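Local coordinates for protein TatD-related deoxyribonuclease (Thermotoga maritima, PDB 1J6O) that probably acts as a metal-dependent deoxyribonuclease of the TatD family, hydrolysing ester bonds in DNA, at residues E199-V204 / Q242-P247; V99-T104 / I126-K131. One frame throughout, in Å; residues are numbered along the deposited sequence.

Contact 1: residues E199-V204 / Q242-P247; sequences EVVKRV and QVLGVP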
ATOM      1  N   GLU A 199      16.059   1.924  11.513  1.00 21.02           N
ATOM      2  CA  GLU A 199      17.396   1.617  11.012  1.00 22.05           C
ATOM      3  C   GLU A 199      17.280   1.183   9.541  1.00 21.36           C
ATOM      4  O   GLU A 199      18.155   1.492   8.723  1.00 21.50           O
ATOM      5  CB  GLU A 199      18.045   0.523  11.865  1.00 24.14           C
ATOM      6  CG  GLU A 199      19.520   0.235  11.529  1.00 27.60           C
ATOM      7  CD  GLU A 199      20.438   1.473  11.629  1.00 30.16           C
ATOM      8  OE1 GLU A 199      20.322   2.258  12.612  1.00 31.65           O
ATOM      9  OE2 GLU A 199      21.292   1.659  10.722  1.00 32.65           O
ATOM     10  N   VAL A 200      16.199   0.479   9.204  1.00 20.50           N
ATOM     11  CA  VAL A 200      15.973   0.015   7.827  1.00 19.80           C
ATOM     12  C   VAL A 200      15.776   1.220   6.905  1.00 19.36           C
ATOM     13  O   VAL A 200      16.342   1.304   5.809  1.00 20.77           O
ATOM     14  CB  VAL A 200      14.712  -0.869   7.717  1.00 20.35           C
ATOM     15  CG1 VAL A 200      14.416  -1.154   6.257  1.00 22.41           C
ATOM     16  CG2 VAL A 200      14.919  -2.179   8.468  1.00 20.18           C
ATOM     17  N   VAL A 201      14.944   2.151   7.342  1.00 18.78           N
ATOM     18  CA  VAL A 201      14.694   3.340   6.552  1.00 18.94           C
ATOM     19  C   VAL A 201      16.021   4.078   6.339  1.00 20.22           C
ATOM     20  O   VAL A 201      16.298   4.595   5.253  1.00 19.92           O
ATOM     21  CB  VAL A 201      13.703   4.290   7.270  1.00 18.16           C
ATOM     22  CG1 VAL A 201      13.711   5.635   6.598  1.00 17.35           C
ATOM     23  CG2 VAL A 201      12.296   3.707   7.204  1.00 17.89           C
ATOM     24  N   LYS A 202      16.841   4.110   7.385  1.00 22.43           N
ATOM     25  CA  LYS A 202      18.133   4.784   7.313  1.00 24.29           C
ATOM     26  C   LYS A 202      19.059   4.177   6.249  1.00 23.80           C
ATOM     27  O   LYS A 202      19.734   4.903   5.508  1.00 23.81           O
ATOM     28  CB  LYS A 202      18.804   4.750   8.693  1.00 24.87           C
ATOM     29  CG  LYS A 202      19.952   5.750   8.875  1.00 27.29           C
ATOM     30  CD  LYS A 202      20.289   5.911  10.362  1.00 28.94           C
ATOM     31  CE  LYS A 202      21.521   6.804  10.588  1.00 29.85           C
ATOM     32  NZ  LYS A 202      21.828   6.992  12.056  1.00 29.07           N
ATOM     33  N   ARG A 203      19.068   2.852   6.173  1.00 24.07           N
ATOM     34  CA  ARG A 203      19.901   2.115   5.216  1.00 25.08           C
ATOM     35  C   ARG A 203      19.392   2.145   3.790  1.00 24.07           C
ATOM     36  O   ARG A 203      20.175   2.205   2.837  1.00 22.83           O
ATOM     37  CB  ARG A 203      20.002   0.636   5.614  1.00 26.65           C
ATOM     38  CG  ARG A 203      20.508   0.344   7.024  1.00 31.24           C
ATOM     39  CD  ARG A 203      22.012   0.498   7.140  1.00 34.67           C
ATOM     40  NE  ARG A 203      22.743  -0.501   6.353  1.00 37.72           N
ATOM     41  CZ  ARG A 203      22.744  -1.810   6.606  1.00 39.54           C
ATOM     42  NH1 ARG A 203      22.051  -2.303   7.626  1.00 40.39           N
ATOM     43  NH2 ARG A 203      23.458  -2.631   5.846  1.00 40.28           N
ATOM     44  N   VAL A 204      18.075   2.092   3.633  1.00 22.80           N
ATOM     45  CA  VAL A 204      17.479   2.094   2.305  1.00 20.58           C
ATOM     46  C   VAL A 204      17.433   3.446   1.600  1.00 19.89           C
ATOM     47  O   VAL A 204      17.673   3.533   0.397  1.00 18.93           O
ATOM     48  CB  VAL A 204      16.057   1.497   2.368  1.00 21.88           C
ATOM     49  CG1 VAL A 204      15.388   1.600   1.018  1.00 20.99           C
ATOM     50  CG2 VAL A 204      16.146   0.026   2.808  1.00 21.47           C
ATOM     51  N   GLN A 242      13.896  13.053  10.154  1.00 16.21           N
ATOM     52  CA  GLN A 242      14.829  13.109  11.269  1.00 18.44           C
ATOM     53  C   GLN A 242      15.816  11.953  11.228  1.00 18.86           C
ATOM     54  O   GLN A 242      17.019  12.129  11.447  1.00 20.16           O
ATOM     55  CB  GLN A 242      14.054  13.106  12.583  1.00 17.36           C
ATOM     56  CG  GLN A 242      13.110  14.281  12.654  1.00 17.11           C
ATOM     57  CD  GLN A 242      12.214  14.251  13.852  1.00 15.61           C
ATOM     58  OE1 GLN A 242      11.873  13.179  14.366  1.00 15.48           O
ATOM     59  NE2 GLN A 242      11.801  15.429  14.303  1.00 17.26           N
ATOM     60  N   VAL A 243      15.315  10.764  10.929  1.00 17.72           N
ATOM     61  CA  VAL A 243      16.195   9.606  10.872  1.00 16.93           C
ATOM     62  C   VAL A 243      17.220   9.703   9.739  1.00 18.47           C
ATOM     63  O   VAL A 243      18.354   9.205   9.870  1.00 19.42           O
ATOM     64  CB  VAL A 243      15.374   8.300  10.719  1.00 16.20           C
ATOM     65  CG1 VAL A 243      16.280   7.154  10.247  1.00 15.08           C
ATOM     66  CG2 VAL A 243      14.715   7.928  12.064  1.00 13.19           C
ATOM     67  N   LEU A 244      16.840  10.341   8.635  1.00 18.17           N
ATOM     68  CA  LEU A 244      17.740  10.479   7.495  1.00 19.33           C
ATOM     69  C   LEU A 244      18.535  11.764   7.516  1.00 19.56           C
ATOM     70  O   LEU A 244      19.413  11.957   6.679  1.00 20.83           O
ATOM     71  CB  LEU A 244      16.958  10.434   6.186  1.00 19.60           C
ATOM     72  CG  LEU A 244      16.319   9.091   5.830  1.00 19.51           C
ATOM     73  CD1 LEU A 244      15.440   9.285   4.613  1.00 19.36           C
ATOM     74  CD2 LEU A 244      17.389   8.060   5.558  1.00 19.24           C
ATOM     75  N   GLY A 245      18.213  12.636   8.462  1.00 18.55           N
ATOM     76  CA  GLY A 245      18.911  13.901   8.558  1.00 19.78           C
ATOM     77  C   GLY A 245      18.705  14.780   7.332  1.00 19.74           C
ATOM     78  O   GLY A 245      19.655  15.432   6.870  1.00 19.51           O
ATOM     79  N   VAL A 246      17.485  14.811   6.786  1.00 18.98           N
ATOM     80  CA  VAL A 246      17.206  15.636   5.608  1.00 19.67           C
ATOM     81  C   VAL A 246      15.936  16.480   5.797  1.00 20.17           C
ATOM     82  O   VAL A 246      15.122  16.209   6.679  1.00 20.39           O
ATOM     83  CB  VAL A 246      17.064  14.771   4.306  1.00 19.26           C
ATOM     84  CG1 VAL A 246      18.298  13.893   4.126  1.00 19.29           C
ATOM     85  CG2 VAL A 246      15.799  13.904   4.359  1.00 20.58           C
ATOM     86  N   PRO A 247      15.767  17.537   4.992  1.00 21.03           N
ATOM     87  CA  PRO A 247      14.560  18.360   5.147  1.00 21.83           C
ATOM     88  C   PRO A 247      13.272  17.553   4.858  1.00 22.72           C
ATOM     89  O   PRO A 247      13.298  16.584   4.082  1.00 21.76           O
ATOM     90  CB  PRO A 247      14.763  19.475   4.117  1.00 23.71           C
ATOM     91  CG  PRO A 247      16.253  19.539   3.933  1.00 23.70           C
ATOM     92  CD  PRO A 247      16.687  18.099   3.992  1.00 21.94           C
TER
HETATM   93  O   HOH W   1      19.691   8.644  12.538  1.00 25.68           O
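The side chain of K202 runs past the carbonyl end of the neighbouring helix and reaches V243 O through a water. The water accepts from K202 NZ at 2.7 Å and donates to V243 O at 3.0 Å. No direct hydrogen bond joins the two segments. The lysine gets there by staying extended. CG lies anti to the backbone N (chi1 -163°), and the later torsions are also close to 180°. CG, CD and CE therefore pass alongside the carbonyl oxygen, with K202 CD 3.9 Å from V243 O.

The root of the lysine packs against one methyl of V243: V243 CG1 meets K202 CB at 3.8 Å, and the two side chains cross at a slant. L244 meets the same side of the helix, closer to its C-terminal end. Its CG is turned anti to the carbonyl carbon (chi1 -68°), and one methyl is brought down onto the helix. L244 CD2 touches V201 O at 3.6 Å and K202 CA at 3.8 Å. V201 adds a looser apolar touch, with its CG1 4.4 Å from L244 CG.

The contact joins helix 195-204 to the last turn of helix 233-244, two outer helices of a TIM-barrel fold. G245 has positive phi and is the C-prime residue of a Schellman motif that ends the second helix. Behind the first helix, V200 and V204 pack on helix 170-179. L244 also touches L206, just past the first helix.

The chemistry is mixed. Methyl and methylene groups make the direct touches, while the ammonium group of the exposed K202 reaches past them to the water. The positive charge near the C-terminal end of a helix is probably favourable, and the water relays it to V243 O.

Contact 2: residues V99-T104 / I126-K131; sequences VAIGET and IELAGK
I101 and L128 meet at their ends, with side chains crossing at about a right angle. I101 CD1 comes to 3.9 Å from L128 CD2. The isoleucine also lies against A129, where its CG1 is 4.0 Å from A129 CB. I101 CB is almost as near to the same methyl, at 4.1 Å. One isoleucine thus meets two successive helix residues: its stem rests on the alanine and its terminal methyl reaches the leucine.

The torsions set this split. I101 CG1 sits beside the backbone N (chi1 -69°), and a further bend at chi2 (-62°) carries CD1 across to the leucine. L128 sends its CG anti to the backbone N (chi1 174°). The small A129 lets the backbones come close, with I101 CA 6.0 Å from A129 CA.

The contact belongs to the beta-alpha-beta unit formed by strand 98-107, helix 115-132 and strand 136-141. I101 points outward from the barrel strand to the helix, and also touches V71 and Q125. A129 packs on L136 and P157 as well. Further along the chain, a cis peptide bond joins G102 to E103. E103 is predicted to bind a divalent metal cation. Its OE1 is hydrogen-bonded to NE2 of H17, another predicted ligand of that cation. The side chain of I101 is about 11 Å from that of H17.

All three touching side chains are buried and purely hydrocarbon. No hydrogen bond crosses between the segments, so strand and helix are held here by shape and by exclusion of water, two residues before the predicted metal ligand E103.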
ATOM      1  N   VAL A  99      -5.654   1.581 -10.341  1.00  7.25           N
ATOM      2  CA  VAL A  99      -4.241   1.720 -10.669  1.00  6.49           C
ATOM      3  C   VAL A  99      -3.341   0.622 -10.138  1.00  6.82           C
ATOM      4  O   VAL A  99      -2.123   0.664 -10.308  1.00  8.00           O
ATOM      5  CB  VAL A  99      -3.718   3.077 -10.107  1.00  6.75           C
ATOM      6  CG1 VAL A  99      -4.506   4.247 -10.719  1.00  7.36           C
ATOM      7  CG2 VAL A  99      -3.929   3.121  -8.581  1.00  8.11           C
ATOM      8  N   ALA A 100      -3.932  -0.383  -9.505  1.00  6.67           N
ATOM      9  CA  ALA A 100      -3.114  -1.440  -8.968  1.00  6.69           C
ATOM     10  C   ALA A 100      -3.988  -2.615  -8.591  1.00  6.72           C
ATOM     11  O   ALA A 100      -5.207  -2.496  -8.574  1.00  6.95           O
ATOM     12  CB  ALA A 100      -2.381  -0.934  -7.695  1.00  6.84           C
ATOM     13  N   ILE A 101      -3.332  -3.739  -8.342  1.00  6.53           N
ATOM     14  CA  ILE A 101      -3.979  -4.979  -7.940  1.00  7.15           C
ATOM     15  C   ILE A 101      -3.449  -5.233  -6.531  1.00  7.45           C
ATOM     16  O   ILE A 101      -2.224  -5.271  -6.304  1.00  8.07           O
ATOM     17  CB  ILE A 101      -3.600  -6.207  -8.846  1.00  8.19           C
ATOM     18  CG1 ILE A 101      -4.189  -6.048 -10.248  1.00  9.33           C
ATOM     19  CG2 ILE A 101      -4.184  -7.513  -8.216  1.00  8.57           C
ATOM     20  CD1 ILE A 101      -5.709  -5.986 -10.297  1.00 11.30           C
ATOM     21  N   GLY A 102      -4.382  -5.382  -5.588  1.00  6.18           N
ATOM     22  CA  GLY A 102      -4.059  -5.629  -4.190  1.00  6.95           C
ATOM     23  C   GLY A 102      -5.200  -5.016  -3.381  1.00  7.42           C
ATOM     24  O   GLY A 102      -6.009  -4.273  -3.938  1.00  7.68           O
ATOM     25  N   GLU A 103      -5.240  -5.218  -2.074  1.00  8.95           N
ATOM     26  CA  GLU A 103      -4.258  -5.972  -1.307  1.00 10.76           C
ATOM     27  C   GLU A 103      -4.182  -7.471  -1.598  1.00  9.20           C
ATOM     28  O   GLU A 103      -5.204  -8.150  -1.726  1.00 10.88           O
ATOM     29  CB  GLU A 103      -4.554  -5.735   0.186  1.00 13.79           C
ATOM     30  CG  GLU A 103      -3.326  -5.695   1.049  1.00 20.59           C
ATOM     31  CD  GLU A 103      -3.591  -5.128   2.435  1.00 23.64           C
ATOM     32  OE1 GLU A 103      -4.396  -4.175   2.581  1.00 22.89           O
ATOM     33  OE2 GLU A 103      -2.968  -5.645   3.384  1.00 25.57           O
ATOM     34  N   THR A 104      -2.964  -7.966  -1.776  1.00  8.99           N
ATOM     35  CA  THR A 104      -2.762  -9.393  -2.046  1.00  8.54           C
ATOM     36  C   THR A 104      -1.427  -9.784  -1.424  1.00  9.73           C
ATOM     37  O   THR A 104      -0.537  -8.951  -1.271  1.00 10.92           O
ATOM     38  CB  THR A 104      -2.779  -9.712  -3.574  1.00 10.46           C
ATOM     39  OG1 THR A 104      -2.639 -11.131  -3.762  1.00  8.27           O
ATOM     40  CG2 THR A 104      -1.674  -8.998  -4.301  1.00  7.21           C
ATOM     41  N   ILE A 126      -1.015 -12.001  -8.874  1.00  7.09           N
ATOM     42  CA  ILE A 126       0.251 -11.549  -9.424  1.00  8.56           C
ATOM     43  C   ILE A 126       0.114 -11.761 -10.936  1.00 10.24           C
ATOM     44  O   ILE A 126       0.509 -10.901 -11.738  1.00  9.20           O
ATOM     45  CB  ILE A 126       1.411 -12.425  -8.900  1.00  9.68           C
ATOM     46  CG1 ILE A 126       1.678 -12.089  -7.437  1.00  5.90           C
ATOM     47  CG2 ILE A 126       2.646 -12.252  -9.777  1.00 10.08           C
ATOM     48  CD1 ILE A 126       2.679 -13.062  -6.792  1.00  9.39           C
ATOM     49  N   GLU A 127      -0.435 -12.913 -11.342  1.00  9.23           N
ATOM     50  CA  GLU A 127      -0.599 -13.187 -12.778  1.00 11.51           C
ATOM     51  C   GLU A 127      -1.538 -12.185 -13.435  1.00 12.05           C
ATOM     52  O   GLU A 127      -1.309 -11.761 -14.589  1.00 12.65           O
ATOM     53  CB  GLU A 127      -1.085 -14.626 -13.010  1.00 14.19           C
ATOM     54  CG  GLU A 127      -0.057 -15.599 -12.493  1.00 17.88           C
ATOM     55  CD  GLU A 127      -0.414 -17.065 -12.705  1.00 21.44           C
ATOM     56  OE1 GLU A 127      -1.549 -17.475 -12.384  1.00 25.15           O
ATOM     57  OE2 GLU A 127       0.469 -17.802 -13.152  1.00 21.22           O
ATOM     58  N   LEU A 128      -2.591 -11.790 -12.722  1.00  9.36           N
ATOM     59  CA  LEU A 128      -3.511 -10.821 -13.298  1.00 10.00           C
ATOM     60  C   LEU A 128      -2.810  -9.459 -13.460  1.00 10.81           C
ATOM     61  O   LEU A 128      -2.973  -8.778 -14.477  1.00 11.02           O
ATOM     62  CB  LEU A 128      -4.743 -10.645 -12.409  1.00  9.47           C
ATOM     63  CG  LEU A 128      -5.691  -9.533 -12.859  1.00 10.88           C
ATOM     64  CD1 LEU A 128      -6.314  -9.853 -14.218  1.00 10.95           C
ATOM     65  CD2 LEU A 128      -6.778  -9.362 -11.824  1.00  9.03           C
ATOM     66  N   ALA A 129      -2.042  -9.053 -12.452  1.00  9.99           N
ATOM     67  CA  ALA A 129      -1.338  -7.770 -12.532  1.00 10.93           C
ATOM     68  C   ALA A 129      -0.363  -7.780 -13.732  1.00 11.56           C
ATOM     69  O   ALA A 129      -0.209  -6.768 -14.442  1.00 12.34           O
ATOM     70  CB  ALA A 129      -0.589  -7.501 -11.226  1.00 11.37           C
ATOM     71  N   GLY A 130       0.297  -8.918 -13.954  1.00 11.60           N
ATOM     72  CA  GLY A 130       1.228  -9.016 -15.070  1.00 12.13           C
ATOM     73  C   GLY A 130       0.463  -8.825 -16.375  1.00 14.27           C
ATOM     74  O   GLY A 130       0.874  -8.069 -17.277  1.00 13.37           O
ATOM     75  N   LYS A 131      -0.676  -9.499 -16.480  1.00 14.18           N
ATOM     76  CA  LYS A 131      -1.496  -9.401 -17.669  1.00 15.16           C
ATOM     77  C   LYS A 131      -1.972  -7.969 -17.968  1.00 15.44           C
ATOM     78  O   LYS A 131      -1.917  -7.490 -19.110  1.00 14.92           O
ATOM     79  CB  LYS A 131      -2.706 -10.323 -17.501  1.00 17.61           C
ATOM     80  CG  LYS A 131      -3.727 -10.238 -18.631  1.00 20.35           C
ATOM     81  CD  LYS A 131      -4.887 -11.200 -18.367  1.00 23.80           C
ATOM     82  CE  LYS A 131      -6.041 -11.011 -19.341  1.00 26.80           C
ATOM     83  NZ  LYS A 131      -7.260 -11.762 -18.891  1.00 27.21           N
TER

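Contact 2 comes first along the chain and closes before contact 1 begins. Their centres are 30 Å apart, on opposite sides of the centre of the chain. Nearest atoms are about 18 Å apart, so the two do not touch. Both belong to the same TIM-barrel-like fold. Contact 2 sets helix 115-132 against the fourth strand, 98-107. Contact 1 joins two helices, 195-204 and 233-244, which flank the eighth strand, 209-211, in sequence. Contact 2 is thus buried packing between barrel strand and surrounding helix, on the strand that leads to E103, a predicted metal ligand. Contact 1 joins helices of the outer layer, away from the predicted metal site, so each concerns a different part of the fold.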